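Local coordinates for FOKI restriction endonuclease (Planomicrobium okeanokoites, PDB 2FOK), which recognises a specific DNA sequence through its recognition domain and cleaves the DNA with a separate metal-dependent nuclease domain, as a type IIS restriction endonuclease, at residues A311-I325 with R363-I376. Numbering follows the deposited sequence.
Sequences ALILEILIKAGSLKI and RFYQLKDHILQFVI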
ATOM      1  N   ALA A 311       3.849  13.823  11.609  1.00 24.25           N
ATOM      2  CA  ALA A 311       4.922  14.809  11.443  1.00 24.96           C
ATOM      3  C   ALA A 311       5.379  15.344  12.794  1.00 25.70           C
ATOM      4  O   ALA A 311       6.578  15.469  13.057  1.00 25.03           O
ATOM      5  CB  ALA A 311       4.444  15.964  10.568  1.00 28.19           C
ATOM      6  N   LEU A 312       4.408  15.663  13.640  1.00 23.88           N
ATOM      7  CA  LEU A 312       4.679  16.173  14.966  1.00 22.30           C
ATOM      8  C   LEU A 312       5.308  15.123  15.890  1.00 25.30           C
ATOM      9  O   LEU A 312       6.014  15.474  16.832  1.00 26.82           O
ATOM     10  CB  LEU A 312       3.386  16.711  15.573  1.00 23.99           C
ATOM     11  CG  LEU A 312       2.906  17.979  14.872  1.00 18.82           C
ATOM     12  CD1 LEU A 312       1.557  18.408  15.411  1.00 15.55           C
ATOM     13  CD2 LEU A 312       3.964  19.064  15.067  1.00 14.61           C
ATOM     14  N   ILE A 313       5.049  13.842  15.647  1.00 23.06           N
ATOM     15  CA  ILE A 313       5.662  12.829  16.488  1.00 24.29           C
ATOM     16  C   ILE A 313       7.129  12.704  16.086  1.00 26.06           C
ATOM     17  O   ILE A 313       8.000  12.496  16.926  1.00 30.19           O
ATOM     18  CB  ILE A 313       4.981  11.445  16.358  1.00 21.19           C
ATOM     19  CG1 ILE A 313       3.498  11.530  16.731  1.00 25.90           C
ATOM     20  CG2 ILE A 313       5.640  10.473  17.308  1.00 16.68           C
ATOM     21  CD1 ILE A 313       2.655  10.366  16.182  1.00 21.26           C
ATOM     22  N   LEU A 314       7.400  12.823  14.794  1.00 28.12           N
ATOM     23  CA  LEU A 314       8.769  12.755  14.299  1.00 26.50           C
ATOM     24  C   LEU A 314       9.578  13.864  14.984  1.00 28.64           C
ATOM     25  O   LEU A 314      10.670  13.626  15.496  1.00 25.55           O
ATOM     26  CB  LEU A 314       8.796  12.985  12.784  1.00 24.67           C
ATOM     27  CG  LEU A 314       9.562  12.029  11.861  1.00 25.24           C
ATOM     28  CD1 LEU A 314       9.683  12.659  10.483  1.00 23.80           C
ATOM     29  CD2 LEU A 314      10.925  11.704  12.426  1.00 23.01           C
ATOM     30  N   GLU A 315       9.020  15.073  14.985  1.00 30.29           N
ATOM     31  CA  GLU A 315       9.662  16.245  15.572  1.00 32.31           C
ATOM     32  C   GLU A 315      10.026  16.063  17.029  1.00 34.25           C
ATOM     33  O   GLU A 315      11.137  16.405  17.447  1.00 37.51           O
ATOM     34  CB  GLU A 315       8.748  17.457  15.460  1.00 35.67           C
ATOM     35  CG  GLU A 315       8.760  18.125  14.105  1.00 42.03           C
ATOM     36  CD  GLU A 315       8.023  19.444  14.128  1.00 43.75           C
ATOM     37  OE1 GLU A 315       7.595  19.852  15.230  1.00 45.72           O
ATOM     38  OE2 GLU A 315       7.873  20.064  13.053  1.00 44.20           O
ATOM     39  N   ILE A 316       9.082  15.538  17.805  1.00 31.99           N
ATOM     40  CA  ILE A 316       9.297  15.326  19.226  1.00 28.88           C
ATOM     41  C   ILE A 316      10.470  14.393  19.424  1.00 28.62           C
ATOM     42  O   ILE A 316      11.368  14.670  20.218  1.00 33.18           O
ATOM     43  CB  ILE A 316       8.036  14.746  19.898  1.00 31.13           C
ATOM     44  CG1 ILE A 316       6.878  15.745  19.769  1.00 33.23           C
ATOM     45  CG2 ILE A 316       8.298  14.486  21.360  1.00 31.11           C
ATOM     46  CD1 ILE A 316       5.536  15.239  20.307  1.00 35.36           C
ATOM     47  N   LEU A 317      10.476  13.294  18.683  1.00 31.09           N
ATOM     48  CA  LEU A 317      11.560  12.320  18.782  1.00 31.16           C
ATOM     49  C   LEU A 317      12.871  12.977  18.402  1.00 30.99           C
ATOM     50  O   LEU A 317      13.911  12.714  19.005  1.00 32.00           O
ATOM     51  CB  LEU A 317      11.297  11.131  17.856  1.00 28.06           C
ATOM     52  CG  LEU A 317      10.249  10.175  18.412  1.00 31.09           C
ATOM     53  CD1 LEU A 317       9.578   9.421  17.284  1.00 31.90           C
ATOM     54  CD2 LEU A 317      10.927   9.220  19.392  1.00 32.43           C
ATOM     55  N   ILE A 318      12.813  13.847  17.404  1.00 29.42           N
ATOM     56  CA  ILE A 318      14.010  14.531  16.951  1.00 29.44           C
ATOM     57  C   ILE A 318      14.640  15.414  18.024  1.00 28.72           C
ATOM     58  O   ILE A 318      15.764  15.164  18.454  1.00 26.15           O
ATOM     59  CB  ILE A 318      13.721  15.363  15.679  1.00 24.74           C
ATOM     60  CG1 ILE A 318      13.492  14.405  14.506  1.00 23.93           C
ATOM     61  CG2 ILE A 318      14.901  16.284  15.365  1.00 28.76           C
ATOM     62  CD1 ILE A 318      13.626  15.017  13.134  1.00 24.45           C
ATOM     63  N   LYS A 319      13.920  16.432  18.481  1.00 30.78           N
ATOM     64  CA  LYS A 319      14.489  17.324  19.486  1.00 32.71           C
ATOM     65  C   LYS A 319      14.579  16.745  20.899  1.00 32.98           C
ATOM     66  O   LYS A 319      14.968  17.448  21.830  1.00 35.55           O
ATOM     67  CB  LYS A 319      13.720  18.656  19.511  1.00 37.03           C
ATOM     68  CG  LYS A 319      12.367  18.612  20.202  1.00 41.57           C
ATOM     69  CD  LYS A 319      11.233  18.866  19.208  1.00 47.46           C
ATOM     70  CE  LYS A 319      10.273  19.953  19.700  1.00 47.86           C
ATOM     71  NZ  LYS A 319       8.907  19.823  19.093  1.00 48.20           N
ATOM     72  N   ALA A 320      14.246  15.466  21.058  1.00 32.04           N
ATOM     73  CA  ALA A 320      14.287  14.832  22.372  1.00 30.11           C
ATOM     74  C   ALA A 320      15.256  13.658  22.457  1.00 30.98           C
ATOM     75  O   ALA A 320      15.859  13.257  21.455  1.00 29.25           O
ATOM     76  CB  ALA A 320      12.888  14.372  22.757  1.00 30.77           C
ATOM     77  N   GLY A 321      15.400  13.119  23.668  1.00 32.99           N
ATOM     78  CA  GLY A 321      16.269  11.975  23.898  1.00 37.31           C
ATOM     79  C   GLY A 321      15.437  10.702  24.015  1.00 37.67           C
ATOM     80  O   GLY A 321      14.609  10.429  23.142  1.00 36.32           O
ATOM     81  N   SER A 322      15.658   9.919  25.073  1.00 37.27           N
ATOM     82  CA  SER A 322      14.890   8.692  25.301  1.00 35.19           C
ATOM     83  C   SER A 322      13.551   9.142  25.899  1.00 36.29           C
ATOM     84  O   SER A 322      13.520   9.944  26.840  1.00 35.92           O
ATOM     85  CB  SER A 322      15.631   7.767  26.276  1.00 36.91           C
ATOM     86  OG  SER A 322      15.087   6.450  26.277  1.00 36.72           O
ATOM     87  N   LEU A 323      12.450   8.626  25.362  1.00 34.28           N
ATOM     88  CA  LEU A 323      11.121   9.035  25.817  1.00 32.80           C
ATOM     89  C   LEU A 323      10.154   7.873  26.052  1.00 33.14           C
ATOM     90  O   LEU A 323      10.300   6.796  25.472  1.00 32.00           O
ATOM     91  CB  LEU A 323      10.509   9.984  24.771  1.00 28.94           C
ATOM     92  CG  LEU A 323      10.152  11.451  25.022  1.00 28.49           C
ATOM     93  CD1 LEU A 323      11.213  12.145  25.840  1.00 31.96           C
ATOM     94  CD2 LEU A 323       9.999  12.147  23.681  1.00 23.70           C
ATOM     95  N   LYS A 324       9.157   8.106  26.904  1.00 34.81           N
ATOM     96  CA  LYS A 324       8.129   7.109  27.182  1.00 35.14           C
ATOM     97  C   LYS A 324       6.885   7.534  26.388  1.00 34.94           C
ATOM     98  O   LYS A 324       6.560   8.721  26.326  1.00 32.26           O
ATOM     99  CB  LYS A 324       7.809   7.065  28.676  1.00 37.78           C
ATOM    100  CG  LYS A 324       8.491   5.921  29.431  1.00 40.88           C
ATOM    101  CD  LYS A 324       8.527   6.166  30.949  1.00 46.79           C
ATOM    102  CE  LYS A 324       8.610   7.665  31.296  1.00 49.79           C
ATOM    103  NZ  LYS A 324       8.310   7.977  32.727  1.00 50.19           N
ATOM    104  N   ILE A 325       6.195   6.570  25.779  1.00 35.27           N
ATOM    105  CA  ILE A 325       5.012   6.876  24.980  1.00 33.84           C
ATOM    106  C   ILE A 325       4.096   7.875  25.660  1.00 34.16           C
ATOM    107  O   ILE A 325       3.434   8.666  24.994  1.00 34.64           O
ATOM    108  CB  ILE A 325       4.200   5.603  24.650  1.00 35.45           C
ATOM    109  CG1 ILE A 325       3.311   5.858  23.429  1.00 32.56           C
ATOM    110  CG2 ILE A 325       3.349   5.193  25.842  1.00 35.16           C
ATOM    111  CD1 ILE A 325       3.928   5.422  22.119  1.00 32.65           C
ATOM    112  N   ARG A 363      10.328   0.131  27.714  1.00 37.76           N
ATOM    113  CA  ARG A 363       9.317   1.183  27.660  1.00 39.05           C
ATOM    114  C   ARG A 363       9.824   2.500  27.077  1.00 38.42           C
ATOM    115  O   ARG A 363       9.097   3.487  27.082  1.00 39.22           O
ATOM    116  CB  ARG A 363       8.774   1.459  29.065  1.00 35.47           C
ATOM    117  CG  ARG A 363       7.772   0.436  29.569  1.00 40.37           C
ATOM    118  CD  ARG A 363       7.802   0.315  31.089  1.00 40.05           C
ATOM    119  NE  ARG A 363       8.217   1.554  31.742  1.00 42.77           N
ATOM    120  CZ  ARG A 363       7.478   2.211  32.631  1.00 42.39           C
ATOM    121  NH1 ARG A 363       6.285   1.752  32.977  1.00 43.21           N
ATOM    122  NH2 ARG A 363       7.931   3.328  33.175  1.00 44.08           N
ATOM    123  N   PHE A 364      11.051   2.518  26.560  1.00 37.29           N
ATOM    124  CA  PHE A 364      11.612   3.759  26.033  1.00 34.51           C
ATOM    125  C   PHE A 364      11.953   3.782  24.554  1.00 33.47           C
ATOM    126  O   PHE A 364      12.517   2.833  24.008  1.00 37.34           O
ATOM    127  CB  PHE A 364      12.860   4.135  26.829  1.00 38.49           C
ATOM    128  CG  PHE A 364      12.595   4.404  28.282  1.00 40.27           C
ATOM    129  CD1 PHE A 364      12.032   5.614  28.688  1.00 41.29           C
ATOM    130  CD2 PHE A 364      12.902   3.446  29.249  1.00 39.79           C
ATOM    131  CE1 PHE A 364      11.774   5.865  30.036  1.00 39.86           C
ATOM    132  CE2 PHE A 364      12.651   3.687  30.598  1.00 38.69           C
ATOM    133  CZ  PHE A 364      12.085   4.898  30.994  1.00 39.77           C
ATOM    134  N   TYR A 365      11.609   4.890  23.910  1.00 29.29           N
ATOM    135  CA  TYR A 365      11.884   5.077  22.497  1.00 27.13           C
ATOM    136  C   TYR A 365      12.974   6.138  22.359  1.00 28.31           C
ATOM    137  O   TYR A 365      13.048   7.080  23.152  1.00 30.02           O
ATOM    138  CB  TYR A 365      10.636   5.570  21.757  1.00 24.05           C
ATOM    139  CG  TYR A 365       9.466   4.609  21.729  1.00 25.92           C
ATOM    140  CD1 TYR A 365       8.662   4.426  22.854  1.00 23.60           C
ATOM    141  CD2 TYR A 365       9.138   3.911  20.566  1.00 25.51           C
ATOM    142  CE1 TYR A 365       7.562   3.576  22.830  1.00 22.55           C
ATOM    143  CE2 TYR A 365       8.033   3.053  20.528  1.00 26.28           C
ATOM    144  CZ  TYR A 365       7.252   2.893  21.666  1.00 29.20           C
ATOM    145  OH  TYR A 365       6.164   2.041  21.651  1.00 36.25           O
ATOM    146  N   GLN A 366      13.817   5.987  21.348  1.00 29.10           N
ATOM    147  CA  GLN A 366      14.861   6.963  21.098  1.00 30.22           C
ATOM    148  C   GLN A 366      15.279   6.952  19.642  1.00 25.70           C
ATOM    149  O   GLN A 366      15.791   5.949  19.155  1.00 25.55           O
ATOM    150  CB  GLN A 366      16.082   6.699  21.976  1.00 29.61           C
ATOM    151  CG  GLN A 366      16.984   7.917  22.102  1.00 36.05           C
ATOM    152  CD  GLN A 366      18.197   7.657  22.973  1.00 38.36           C
ATOM    153  OE1 GLN A 366      19.286   8.164  22.707  1.00 38.73           O
ATOM    154  NE2 GLN A 366      18.013   6.859  24.017  1.00 36.21           N
ATOM    155  N   LEU A 367      15.055   8.065  18.949  1.00 23.70           N
ATOM    156  CA  LEU A 367      15.443   8.159  17.542  1.00 26.90           C
ATOM    157  C   LEU A 367      16.969   8.224  17.420  1.00 24.75           C
ATOM    158  O   LEU A 367      17.621   8.996  18.117  1.00 25.31           O
ATOM    159  CB  LEU A 367      14.827   9.400  16.902  1.00 24.90           C
ATOM    160  CG  LEU A 367      14.908   9.457  15.372  1.00 24.73           C
ATOM    161  CD1 LEU A 367      13.510   9.380  14.784  1.00 25.14           C
ATOM    162  CD2 LEU A 367      15.609  10.735  14.939  1.00 17.37           C
ATOM    163  N   LYS A 368      17.532   7.398  16.547  1.00 28.14           N
ATOM    164  CA  LYS A 368      18.981   7.362  16.333  1.00 30.15           C
ATOM    165  C   LYS A 368      19.206   7.424  14.836  1.00 31.17           C
ATOM    166  O   LYS A 368      19.442   6.404  14.199  1.00 30.94           O
ATOM    167  CB  LYS A 368      19.568   6.069  16.898  1.00 31.70           C
ATOM    168  N   ASP A 369      19.156   8.630  14.279  1.00 31.66           N
ATOM    169  CA  ASP A 369      19.288   8.796  12.838  1.00 31.10           C
ATOM    170  C   ASP A 369      19.630  10.254  12.512  1.00 29.08           C
ATOM    171  O   ASP A 369      19.836  11.059  13.407  1.00 29.41           O
ATOM    172  CB  ASP A 369      17.935   8.412  12.221  1.00 30.50           C
ATOM    173  CG  ASP A 369      18.014   8.085  10.750  1.00 31.99           C
ATOM    174  OD1 ASP A 369      18.889   8.634  10.042  1.00 30.83           O
ATOM    175  OD2 ASP A 369      17.174   7.276  10.302  1.00 31.10           O
ATOM    176  N   HIS A 370      19.693  10.588  11.230  1.00 29.69           N
ATOM    177  CA  HIS A 370      19.952  11.964  10.824  1.00 28.73           C
ATOM    178  C   HIS A 370      18.930  12.375   9.761  1.00 27.69           C
ATOM    179  O   HIS A 370      19.069  12.030   8.590  1.00 31.40           O
ATOM    180  CB  HIS A 370      21.375  12.124  10.275  1.00 29.39           C
ATOM    181  CG  HIS A 370      21.802  13.553  10.125  1.00 27.36           C
ATOM    182  ND1 HIS A 370      23.008  13.917   9.561  1.00 26.04           N
ATOM    183  CD2 HIS A 370      21.157  14.710  10.404  1.00 25.97           C
ATOM    184  CE1 HIS A 370      23.083  15.233   9.497  1.00 21.01           C
ATOM    185  NE2 HIS A 370      21.970  15.738  10.001  1.00 27.08           N
ATOM    186  N   ILE A 371      17.906  13.107  10.193  1.00 26.66           N
ATOM    187  CA  ILE A 371      16.834  13.588   9.326  1.00 25.55           C
ATOM    188  C   ILE A 371      16.953  15.110   9.135  1.00 27.74           C
ATOM    189  O   ILE A 371      17.278  15.837  10.083  1.00 25.98           O
ATOM    190  CB  ILE A 371      15.434  13.278   9.962  1.00 27.67           C
ATOM    191  CG1 ILE A 371      15.455  11.898  10.623  1.00 26.78           C
ATOM    192  CG2 ILE A 371      14.329  13.362   8.907  1.00 25.71           C
ATOM    193  CD1 ILE A 371      15.637  10.730   9.651  1.00 21.61           C
ATOM    194  N   LEU A 372      16.682  15.597   7.925  1.00 25.28           N
ATOM    195  CA  LEU A 372      16.754  17.040   7.672  1.00 31.07           C
ATOM    196  C   LEU A 372      15.449  17.755   8.028  1.00 34.24           C
ATOM    197  O   LEU A 372      14.448  17.126   8.383  1.00 35.09           O
ATOM    198  CB  LEU A 372      17.100  17.331   6.206  1.00 25.03           C
ATOM    199  CG  LEU A 372      18.542  17.033   5.798  1.00 29.82           C
ATOM    200  CD1 LEU A 372      18.548  16.478   4.389  1.00 16.92           C
ATOM    201  CD2 LEU A 372      19.411  18.309   5.910  1.00 19.85           C
ATOM    202  N   GLN A 373      15.475  19.081   7.911  1.00 38.36           N
ATOM    203  CA  GLN A 373      14.328  19.927   8.225  1.00 41.25           C
ATOM    204  C   GLN A 373      13.245  19.932   7.151  1.00 40.34           C
ATOM    205  O   GLN A 373      13.479  20.363   6.023  1.00 42.90           O
ATOM    206  CB  GLN A 373      14.797  21.369   8.471  1.00 44.28           C
ATOM    207  CG  GLN A 373      15.375  22.055   7.241  1.00 48.86           C
ATOM    208  CD  GLN A 373      15.605  23.546   7.442  1.00 50.42           C
ATOM    209  OE1 GLN A 373      15.704  24.301   6.474  1.00 54.04           O
ATOM    210  NE2 GLN A 373      15.692  23.974   8.697  1.00 50.26           N
ATOM    211  N   PHE A 374      12.060  19.452   7.513  1.00 38.15           N
ATOM    212  CA  PHE A 374      10.923  19.428   6.597  1.00 37.19           C
ATOM    213  C   PHE A 374       9.853  20.359   7.154  1.00 35.36           C
ATOM    214  O   PHE A 374       9.760  20.553   8.362  1.00 37.34           O
ATOM    215  CB  PHE A 374      10.352  18.015   6.481  1.00 38.33           C
ATOM    216  CG  PHE A 374       9.953  17.410   7.795  1.00 39.76           C
ATOM    217  CD1 PHE A 374      10.915  16.904   8.665  1.00 39.79           C
ATOM    218  CD2 PHE A 374       8.613  17.324   8.154  1.00 41.53           C
ATOM    219  CE1 PHE A 374      10.546  16.318   9.877  1.00 38.49           C
ATOM    220  CE2 PHE A 374       8.235  16.742   9.360  1.00 44.42           C
ATOM    221  CZ  PHE A 374       9.204  16.236  10.225  1.00 41.89           C
ATOM    222  N   VAL A 375       9.039  20.934   6.282  1.00 32.40           N
ATOM    223  CA  VAL A 375       8.006  21.846   6.742  1.00 31.71           C
ATOM    224  C   VAL A 375       6.614  21.237   6.841  1.00 33.12           C
ATOM    225  O   VAL A 375       6.183  20.493   5.961  1.00 35.32           O
ATOM    226  CB  VAL A 375       7.921  23.087   5.829  1.00 33.14           C
ATOM    227  CG1 VAL A 375       7.229  22.736   4.521  1.00 29.21           C
ATOM    228  CG2 VAL A 375       7.181  24.198   6.545  1.00 36.18           C
ATOM    229  N   ILE A 376       5.926  21.535   7.939  1.00 33.42           N
ATOM    230  CA  ILE A 376       4.553  21.084   8.131  1.00 30.90           C
ATOM    231  C   ILE A 376       3.802  22.307   7.625  1.00 31.39           C
ATOM    232  O   ILE A 376       3.819  23.355   8.269  1.00 31.48           O
ATOM    233  CB  ILE A 376       4.186  20.876   9.623  1.00 29.82           C
ATOM    234  CG1 ILE A 376       4.981  19.716  10.221  1.00 30.53           C
ATOM    235  CG2 ILE A 376       2.711  20.565   9.748  1.00 30.75           C
ATOM    236  CD1 ILE A 376       4.543  19.341  11.630  1.00 21.61           C
TER
HETATM  237  O   HOH W   1      14.003  10.566  20.588  1.00 22.88           O
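L323 and Y365 pair by two backbone hydrogen bonds, L323 N to Y365 O and Y365 N to L323 O, each 2.8 Å; they illustrate how one hydrogen-bonded pair can lay a short edge strand, 323-324, against strand 364-367. Where the bridge stops, a water sits 2.7 Å from L317 O, also close to G321 O, and accepts from L367 N. Strand 364-367 is the middle strand of a three-stranded antiparallel sheet, with 323-324 and 358-361 at its edges; together with helices 303-319, 325-334 and 341-352 this is the winged-helix arrangement expected of the D3 domain, from the HTH clan.

Apolar contacts follow the helix. L317 CB meets L367 CB at 4.0 Å, and I318 CD1 reaches I371 CB. With F374 CG between its backbone N and carbonyl carbon (chi1 56°), the ring brings CZ 3.6 Å from L314 CD1 and turns an edge to A311 O. I376 ends the row, its CD1 pressed tightly against L312 CD2 (3.5 Å); E315 OE2, also touching I376 CD1, makes a salt bridge with R379.

L323 and Y365 share one sheet face. The Y365 ring, L323 O at its edge, runs beside I325, whose CD1 is 4.1 Å from Y365 CE1. On the opposite face K324 runs alongside the F364 ring, CG 3.3 Å from CE1. Exchanging F364 for an alanine would probably deprive K324 CG and CD of the ring they lie along, leaving that chain freer to turn.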